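Long-range contacts in geranyltranstransferase (IspA) (Helicobacter pylori, PDB 3Q1O), which probably acts as a magnesium-dependent prenyltransferase of isoprenoid biosynthesis that binds two molecules of dimethylallyl diphosphate: residues 48-53 and 116-121; 110-115 and 249-254; 230-235 and 277-282. One frame throughout, in Å; residues are numbered along the deposited sequence. Where two conformers were deposited one is given.

Contact 1. Residues 48-53 and 116-121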
# COMPACT_ATOMS: atom_id res chain seq x y z
N PHE A 48 -12.76 -4.50 -7.23
CA PHE A 48 -12.06 -5.42 -8.11
C PHE A 48 -12.38 -5.20 -9.58
O PHE A 48 -11.85 -5.90 -10.45
CB PHE A 48 -12.37 -6.86 -7.71
CG PHE A 48 -11.22 -7.80 -7.88
CD1 PHE A 48 -10.02 -7.58 -7.20
CD2 PHE A 48 -11.32 -8.91 -8.71
CE1 PHE A 48 -8.95 -8.45 -7.34
CE2 PHE A 48 -10.26 -9.80 -8.85
CZ PHE A 48 -9.07 -9.56 -8.17
N GLU A 49 -13.25 -4.23 -9.85
CA GLU A 49 -13.73 -3.94 -11.20
C GLU A 49 -12.60 -3.74 -12.21
O GLU A 49 -12.59 -4.40 -13.25
CB GLU A 49 -14.65 -2.71 -11.18
CG GLU A 49 -15.46 -2.51 -12.45
CD GLU A 49 -16.46 -1.36 -12.34
OE1 GLU A 49 -17.09 -1.22 -11.27
OE2 GLU A 49 -16.61 -0.61 -13.31
N MET A 50 -11.63 -2.87 -11.88
CA MET A 50 -10.52 -2.56 -12.80
C MET A 50 -9.59 -3.73 -13.10
O MET A 50 -9.03 -3.82 -14.19
CB MET A 50 -9.72 -1.32 -12.37
CG MET A 50 -10.03 -0.06 -13.18
SD MET A 50 -9.62 -0.20 -14.95
CE MET A 50 -10.94 0.79 -15.63
N VAL A 51 -9.44 -4.63 -12.13
CA VAL A 51 -8.68 -5.86 -12.32
C VAL A 51 -9.39 -6.74 -13.32
O VAL A 51 -8.78 -7.24 -14.27
CB VAL A 51 -8.51 -6.63 -10.99
CG1 VAL A 51 -7.65 -7.85 -11.19
CG2 VAL A 51 -7.90 -5.73 -9.92
N LEU A 52 -10.70 -6.90 -13.13
CA LEU A 52 -11.52 -7.76 -13.98
C LEU A 52 -11.71 -7.21 -15.38
O LEU A 52 -11.94 -7.98 -16.31
CB LEU A 52 -12.89 -7.99 -13.34
CG LEU A 52 -13.01 -8.87 -12.09
CD1 LEU A 52 -14.47 -8.94 -11.66
CD2 LEU A 52 -12.46 -10.26 -12.33
N ASN A 53 -11.62 -5.89 -15.54
CA ASN A 53 -11.90 -5.21 -16.81
C ASN A 53 -11.06 -5.64 -18.00
O ASN A 53 -11.51 -5.58 -19.14
CB ASN A 53 -11.79 -3.70 -16.64
CG ASN A 53 -13.05 -3.08 -16.07
OD1 ASN A 53 -13.06 -1.91 -15.71
ND2 ASN A 53 -14.12 -3.88 -15.99
N PRO A 116 -14.92 2.31 -18.74
CA PRO A 116 -14.75 3.60 -18.06
C PRO A 116 -13.87 3.50 -16.82
O PRO A 116 -13.84 2.46 -16.16
CB PRO A 116 -16.18 3.97 -17.66
CG PRO A 116 -17.02 3.30 -18.68
CD PRO A 116 -16.34 1.98 -18.93
N THR A 117 -13.14 4.57 -16.53
CA THR A 117 -12.29 4.64 -15.35
C THR A 117 -13.13 4.90 -14.11
O THR A 117 -14.24 5.45 -14.21
CB THR A 117 -11.23 5.75 -15.49
OG1 THR A 117 -11.87 6.96 -15.90
CG2 THR A 117 -10.16 5.35 -16.51
N LEU A 118 -12.61 4.52 -12.95
CA LEU A 118 -13.37 4.56 -11.70
C LEU A 118 -13.88 5.94 -11.35
O LEU A 118 -14.98 6.07 -10.82
CB LEU A 118 -12.56 3.97 -10.54
CG LEU A 118 -12.23 2.48 -10.66
CD1 LEU A 118 -11.45 2.05 -9.45
CD2 LEU A 118 -13.47 1.60 -10.84
N HIS A 119 -13.10 6.97 -11.66
CA HIS A 119 -13.51 8.35 -11.40
C HIS A 119 -14.56 8.87 -12.40
O HIS A 119 -15.30 9.81 -12.09
CB HIS A 119 -12.31 9.29 -11.34
CG HIS A 119 -11.55 9.38 -12.63
ND1 HIS A 119 -11.69 10.45 -13.48
CD2 HIS A 119 -10.67 8.54 -13.21
CE1 HIS A 119 -10.91 10.27 -14.53
NE2 HIS A 119 -10.29 9.12 -14.40
N ALA A 120 -14.64 8.25 -13.58
CA ALA A 120 -15.63 8.64 -14.59
C ALA A 120 -16.97 7.94 -14.33
O ALA A 120 -18.02 8.57 -14.42
CB ALA A 120 -15.13 8.34 -15.99
N LYS A 121 -16.91 6.65 -14.01
CA LYS A 121 -18.09 5.86 -13.68
C LYS A 121 -18.68 6.22 -12.31
O LYS A 121 -19.89 6.33 -12.16
CB LYS A 121 -17.78 4.37 -13.74
CG LYS A 121 -19.01 3.47 -13.63
CD LYS A 121 -18.66 2.03 -13.95
CE LYS A 121 -19.76 1.09 -13.48
NZ LYS A 121 -19.40 -0.34 -13.72
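M50 and L118 form the apolar half of this contact, and E49 and K121 form the charged half. Together they join the last part of helix 43-52 to the short helix 118-121. M50 is best read atom by atom. CB sets off toward 116-121 but stays short of L118. CG is the first atom to touch, M50 CG lying 4.2 Å from L118 CG, where the leucine branches. The chain then bends (chi2 -63°), carrying SD past the leucine, and a further bend brings CE to the chain ahead of helix 118-121, at the end of strand 115-116. M50 CE lies 3.4 Å from P116 O and 4.1 Å from T117 CA, so the tip of the side chain packs against backbone. T117 stands at the N-cap position, yet its hydroxyl makes no capping bond and is hydrogen-bonded to A109 O instead. L118 continues the apolar layer by resting on I99 of helix 80-101 and on A127 and I130 of helix 124-143.

One residue back along helix 43-52, E49 has CG anti to its own nitrogen (chi1 -167°) and is extended beyond it. K121 is extended too, and the two long chains cross obliquely until K121 NZ lies 2.8 Å from E49 OE2 in a salt bridge. The ammonium comes from above the carboxylate, 45° out of its plane, and the methylene CD of K121 also passes 3.4 Å from E49 OE2. E49 OE1 is hydrogen-bonded to Y122 OH, so both oxygens are engaged by consecutive residues, one by a charge and one by a hydroxyl. Hydrocarbon thus occupies the inner side, while an exposed lysine reaches in to a buried carboxylate, where its charge would be expected to favour the ionised form.

Contact 2. Residues 110-115 and 249-254. With DMA (dimethylallyl diphosphate), chain G; DMA (dimethylallyl diphosphate), chain F.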
# COMPACT_ATOMS: atom_id res chain seq x y z
N ALA A 110 -10.39 8.88 -19.36
CA ALA A 110 -11.77 8.44 -19.19
C ALA A 110 -11.94 6.94 -19.47
O ALA A 110 -12.92 6.34 -19.03
CB ALA A 110 -12.70 9.27 -20.07
N LEU A 111 -10.99 6.35 -20.17
CA LEU A 111 -11.06 4.94 -20.55
C LEU A 111 -9.79 4.17 -20.17
O LEU A 111 -8.69 4.68 -20.34
CB LEU A 111 -11.32 4.81 -22.06
CG LEU A 111 -11.61 3.43 -22.67
CD1 LEU A 111 -13.11 3.13 -22.64
CD2 LEU A 111 -11.10 3.37 -24.10
N ARG A 112 -9.97 2.96 -19.64
CA ARG A 112 -8.89 1.98 -19.53
C ARG A 112 -9.41 0.55 -19.59
O ARG A 112 -10.46 0.25 -19.01
CB ARG A 112 -8.04 2.16 -18.26
CG ARG A 112 -6.71 1.41 -18.40
CD ARG A 112 -5.82 1.55 -17.23
NE ARG A 112 -5.07 2.81 -17.19
CZ ARG A 112 -3.92 3.04 -17.81
NH1 ARG A 112 -3.34 2.11 -18.57
NH2 ARG A 112 -3.33 4.22 -17.66
N ARG A 113 -8.65 -0.31 -20.28
CA ARG A 113 -8.96 -1.73 -20.45
C ARG A 113 -10.36 -1.92 -21.07
O ARG A 113 -11.13 -2.80 -20.65
CB ARG A 113 -8.79 -2.50 -19.13
CG ARG A 113 -7.35 -2.50 -18.58
CD ARG A 113 -7.27 -2.97 -17.13
NE ARG A 113 -5.90 -3.30 -16.73
CZ ARG A 113 -5.55 -3.94 -15.61
NH1 ARG A 113 -6.45 -4.35 -14.74
NH2 ARG A 113 -4.27 -4.19 -15.37
N ASN A 114 -10.66 -1.07 -22.06
CA ASN A 114 -11.94 -0.99 -22.79
C ASN A 114 -13.19 -0.70 -21.95
O ASN A 114 -14.31 -1.09 -22.31
CB ASN A 114 -12.15 -2.22 -23.71
CG ASN A 114 -11.12 -2.28 -24.82
OD1 ASN A 114 -11.18 -1.51 -25.79
ND2 ASN A 114 -10.17 -3.20 -24.69
N HIS A 115 -12.99 0.00 -20.84
CA HIS A 115 -14.04 0.29 -19.86
C HIS A 115 -13.84 1.68 -19.27
O HIS A 115 -12.72 2.20 -19.31
CB HIS A 115 -14.02 -0.77 -18.75
CG HIS A 115 -14.65 -2.07 -19.13
ND1 HIS A 115 -13.93 -3.11 -19.67
CD2 HIS A 115 -15.93 -2.50 -19.05
CE1 HIS A 115 -14.73 -4.13 -19.91
NE2 HIS A 115 -15.95 -3.79 -19.53
N SER A 249 -6.13 0.00 -28.27
CA SER A 249 -5.32 0.14 -27.05
C SER A 249 -6.12 -0.14 -25.78
O SER A 249 -5.54 -0.54 -24.76
CB SER A 249 -4.67 1.53 -26.98
OG SER A 249 -5.63 2.54 -26.68
N GLY A 250 -7.43 0.09 -25.83
CA GLY A 250 -8.30 -0.08 -24.67
C GLY A 250 -8.31 1.10 -23.72
O GLY A 250 -9.03 1.08 -22.72
N LYS A 251 -7.55 2.14 -24.05
CA LYS A 251 -7.31 3.26 -23.13
C LYS A 251 -7.24 4.58 -23.88
O LYS A 251 -6.99 4.60 -25.09
CB LYS A 251 -6.02 3.03 -22.33
CG LYS A 251 -4.77 2.82 -23.18
CD LYS A 251 -3.53 2.66 -22.32
CE LYS A 251 -2.28 2.60 -23.19
NZ LYS A 251 -1.09 2.13 -22.41
N THR A 252 -7.45 5.67 -23.14
CA THR A 252 -7.47 7.03 -23.69
C THR A 252 -6.12 7.43 -24.32
O THR A 252 -5.07 7.31 -23.69
CB THR A 252 -7.88 8.07 -22.60
OG1 THR A 252 -9.09 7.66 -21.96
CG2 THR A 252 -8.08 9.47 -23.20
N THR A 253 -6.18 7.88 -25.58
CA THR A 253 -5.06 8.51 -26.26
C THR A 253 -4.83 9.90 -25.66
O THR A 253 -5.72 10.77 -25.73
CB THR A 253 -5.32 8.64 -27.78
OG1 THR A 253 -5.52 7.34 -28.35
CG2 THR A 253 -4.16 9.34 -28.49
N HIS A 254 -3.65 10.10 -25.07
CA HIS A 254 -3.24 11.37 -24.46
C HIS A 254 -3.00 12.42 -25.54
O HIS A 254 -2.64 12.07 -26.67
CB HIS A 254 -1.94 11.13 -23.68
CG HIS A 254 -1.64 12.16 -22.64
ND1 HIS A 254 -2.01 12.03 -21.32
CD2 HIS A 254 -0.98 13.34 -22.73
CE1 HIS A 254 -1.60 13.08 -20.64
NE2 HIS A 254 -0.97 13.90 -21.47
C1 DMA G . 1.86 4.96 -16.41
O1 DMA G . 2.63 5.49 -17.49
C2 DMA G . 2.72 4.38 -15.31
C3 DMA G . 2.17 3.63 -14.35
C4 DMA G . 0.71 3.34 -14.32
C5 DMA G . 3.05 3.06 -13.27
PA DMA G . 1.77 6.03 -18.73
O1A DMA G . 0.85 7.10 -18.18
O2A DMA G . 2.68 6.35 -19.88
O3A DMA G . 0.92 4.70 -19.07
PB DMA G . -0.44 4.66 -19.93
O1B DMA G . -0.81 3.20 -19.89
O2B DMA G . -1.39 5.59 -19.21
O3B DMA G . -0.03 5.13 -21.31
C1 DMA F . 0.17 0.02 -18.70
O1 DMA F . 0.48 -1.37 -18.59
C2 DMA F . 1.20 0.59 -17.76
C3 DMA F . 2.43 0.95 -18.18
C4 DMA F . 2.83 0.90 -19.63
C5 DMA F . 3.40 1.46 -17.16
PA DMA F . 0.01 -2.52 -19.58
O1A DMA F . 0.51 -3.83 -19.01
O2A DMA F . 0.37 -2.12 -20.99
O3A DMA F . -1.59 -2.45 -19.42
PB DMA F . -2.50 -3.69 -18.93
O1B DMA F . -3.89 -3.11 -19.05
O2B DMA F . -2.18 -4.83 -19.87
O3B DMA F . -2.06 -3.95 -17.52
O HOH W 1 -6.04 -0.34 -21.76
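L111 and T252 pair through backbone and hydroxyl. T252 N donates to L111 O (3.2 Å), meeting it from above the carbonyl plane, and T252 OG1 accepts from L111 N at 2.9 Å, with a weak bond from A110 N. T252 OG1 lies beside its backbone nitrogen (chi1 -51°), which turns the hydroxyl to those amides. G250 O takes N114 N (2.8 Å) in the carbonyl plane on a lone pair, gripping the type I' turn from R112 to H115. L111 CD2 packs against the same carbonyl oxygen, and the side-chain amide of N114 lies against G250 CA.

The cationic chains leave this backbone for two ligands. K251 starts with CG between its nitrogen and carbonyl carbon (chi1 56°), then runs straight, alongside R112, which bends at chi3. Both finish on the terminal phosphate of one dimethylallyl diphosphate (chain G): K251 NZ is 2.8 Å from its O1B, and R112 NH2 is 2.8 Å from its O2B, with the phosphorus at the guanidinium edge. D237 and D102 form salt bridges to K251 and R112 respectively. R113 instead extends to the second ligand (chain F), its NE 3.1 Å from O1B and NH2 reaching O3B; E91 shares NH2, and M50 O takes NH1.

The two adjacent arginines serve different diphosphates, as in related synthases where they follow the first aspartate-rich motif. The chemistry implies anion recognition: phosphate charge probably offsets the closeness of R112 and K251, and the aspartates probably help balance and position them beside the magnesium site of D101 and D107.

Contact 3. Residues 230-235 and 277-282. With DMA (dimethylallyl diphosphate), chain F.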
# COMPACT_ATOMS: atom_id res chain seq x y z
N GLY A 230 11.98 -3.82 -19.54
CA GLY A 230 10.94 -2.93 -19.04
C GLY A 230 11.03 -1.54 -19.63
O GLY A 230 10.00 -0.90 -19.87
N LEU A 231 12.25 -1.07 -19.87
CA LEU A 231 12.48 0.15 -20.65
C LEU A 231 11.92 -0.01 -22.06
O LEU A 231 11.20 0.87 -22.54
CB LEU A 231 13.96 0.53 -20.71
CG LEU A 231 14.33 1.68 -21.66
CD1 LEU A 231 13.73 3.01 -21.19
CD2 LEU A 231 15.82 1.80 -21.81
N CYS A 232 12.23 -1.14 -22.70
CA CYS A 232 11.71 -1.45 -24.02
C CYS A 232 10.18 -1.49 -24.05
O CYS A 232 9.57 -1.01 -25.00
CB CYS A 232 12.27 -2.77 -24.51
SG CYS A 232 11.88 -3.14 -26.23
N PHE A 233 9.58 -2.06 -23.00
CA PHE A 233 8.13 -2.11 -22.84
C PHE A 233 7.50 -0.70 -22.89
O PHE A 233 6.53 -0.49 -23.61
CB PHE A 233 7.77 -2.82 -21.53
CG PHE A 233 6.29 -3.08 -21.36
CD1 PHE A 233 5.48 -2.20 -20.63
CD2 PHE A 233 5.70 -4.21 -21.91
CE1 PHE A 233 4.13 -2.44 -20.48
CE2 PHE A 233 4.34 -4.46 -21.76
CZ PHE A 233 3.55 -3.58 -21.04
N GLN A 234 8.07 0.24 -22.14
CA GLN A 234 7.56 1.61 -22.09
C GLN A 234 7.78 2.39 -23.39
O GLN A 234 6.94 3.22 -23.77
CB GLN A 234 8.16 2.37 -20.91
CG GLN A 234 7.52 3.73 -20.64
CD GLN A 234 6.01 3.68 -20.50
OE1 GLN A 234 5.47 2.89 -19.72
NE2 GLN A 234 5.32 4.53 -21.25
N VAL A 235 8.89 2.12 -24.07
CA VAL A 235 9.17 2.76 -25.36
C VAL A 235 8.13 2.31 -26.38
O VAL A 235 7.60 3.13 -27.14
CB VAL A 235 10.62 2.50 -25.84
CG1 VAL A 235 10.82 2.98 -27.27
CG2 VAL A 235 11.60 3.22 -24.91
N THR A 277 16.03 -1.56 -32.14
CA THR A 277 17.36 -1.96 -31.70
C THR A 277 17.36 -2.36 -30.23
O THR A 277 18.17 -3.19 -29.79
CB THR A 277 18.44 -0.88 -31.97
OG1 THR A 277 18.15 0.31 -31.23
CG2 THR A 277 18.51 -0.55 -33.46
N LEU A 278 16.45 -1.77 -29.46
CA LEU A 278 16.23 -2.19 -28.09
C LEU A 278 15.65 -3.61 -28.03
O LEU A 278 16.11 -4.43 -27.25
CB LEU A 278 15.34 -1.19 -27.37
CG LEU A 278 15.56 -0.94 -25.88
CD1 LEU A 278 17.04 -0.79 -25.54
CD2 LEU A 278 14.81 0.32 -25.51
N LYS A 279 14.67 -3.90 -28.89
CA LYS A 279 14.08 -5.24 -29.03
C LYS A 279 15.12 -6.29 -29.36
O LYS A 279 15.11 -7.38 -28.79
CB LYS A 279 13.02 -5.25 -30.13
CG LYS A 279 11.60 -4.94 -29.70
CD LYS A 279 10.93 -4.01 -30.71
CE LYS A 279 9.51 -4.39 -31.04
NZ LYS A 279 9.42 -5.09 -32.35
N THR A 280 16.02 -5.94 -30.29
CA THR A 280 17.06 -6.84 -30.78
C THR A 280 18.03 -7.20 -29.65
O THR A 280 18.35 -8.37 -29.47
CB THR A 280 17.81 -6.22 -32.00
OG1 THR A 280 16.89 -6.05 -33.08
CG2 THR A 280 18.97 -7.10 -32.47
N GLU A 281 18.44 -6.20 -28.88
CA GLU A 281 19.32 -6.42 -27.74
C GLU A 281 18.66 -7.29 -26.65
O GLU A 281 19.33 -8.16 -26.08
CB GLU A 281 19.82 -5.10 -27.15
CG GLU A 281 21.07 -5.27 -26.28
CD GLU A 281 21.61 -3.96 -25.74
OE1 GLU A 281 22.12 -3.14 -26.54
OE2 GLU A 281 21.55 -3.77 -24.51
N VAL A 282 17.37 -7.06 -26.40
CA VAL A 282 16.60 -7.83 -25.42
C VAL A 282 16.59 -9.33 -25.77
O VAL A 282 16.93 -10.17 -24.93
CB VAL A 282 15.15 -7.27 -25.25
CG1 VAL A 282 14.24 -8.27 -24.54
CG2 VAL A 282 15.18 -5.97 -24.47
C1 DMA F . 0.17 0.02 -18.70
O1 DMA F . 0.48 -1.37 -18.59
C2 DMA F . 1.20 0.59 -17.76
C3 DMA F . 2.43 0.95 -18.18
C4 DMA F . 2.83 0.90 -19.63
C5 DMA F . 3.40 1.46 -17.16
PA DMA F . 0.01 -2.52 -19.58
O1A DMA F . 0.51 -3.83 -19.01
O2A DMA F . 0.37 -2.12 -20.99
O3A DMA F . -1.59 -2.45 -19.42
PB DMA F . -2.50 -3.69 -18.93
O1B DMA F . -3.89 -3.11 -19.05
O2B DMA F . -2.18 -4.83 -19.87
O3B DMA F . -2.06 -3.95 -17.52
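While C232 turns to L278 on helix 268-287, the flat groups that follow it, the ring of F233 and the amide of Q234, lie on the other side of helix 216-243, toward the dimethylallyl diphosphate of chain F. The ring of F233 is stacked with that of F58, and I200 and L307 also touch this side chain. At its edge, with PA in the ring plane, comes the diphosphate: F233 CZ is 3.5 Å from O2A, and F233 CE1 also approaches the methyl C4. The amide of Q234 is held at both ends, OE1 by the hydroxyl of T196 and NE2 by D238 and D237. Fixed in this way, Q234 OE1 lies 3.3 Å from C4 of the same ligand.

The opposing face of the helix is almost entirely apolar in its contact. C232 SG, anti to the backbone nitrogen (chi1 -172°), meets K279 CG at 3.9 Å, and the sulfur rests on the aliphatic base and backbone of K279, away from the amine. L278 reaches deeper: L278 CD2 lies over the backbone at C232 CA, 3.9 Å away, and its CG faces C232 CB. L231 crosses L278 at about a right angle, with L231 CD2 4.1 Å from L278 CD2. V235 and V282 close the patch more loosely, and F308 of helix 294-308 covers C232 and K279.

The axes of segments 230-235 and 277-282 run roughly antiparallel (151°), 9.8 Å apart at closest approach, a spacing usual for packed helices. This is the architecture of the all-helical isoprenoid synthase fold: helix 216-243, carrying an aspartate-rich segment that includes D237 and D238, lines the central cavity with one face and binds an outer helix with the other.

Contact 3 is buried and almost entirely apolar, whereas contacts 1 and 2 are partly buried and mix backbone, charge and packing. The latter two are neighbours, with centres 11 Å apart: residues 110-115 lead into 116-121, T117 N approaches A110 O at 3.1 Å, and N53 packs on H115. Contact 3 stands on the opposite side of the chain's centre from contact 1, about 14 Å away at the nearest atoms, but meets contact 2 indirectly, since both touch the dimethylallyl diphosphate of chain F. Composition follows position: ligand-binding cations on a short hairpin and a loop beside the cavity, a salt bridge joining an exposed lysine to a buried glutamate, packed hydrocarbon and a thiol between long helices.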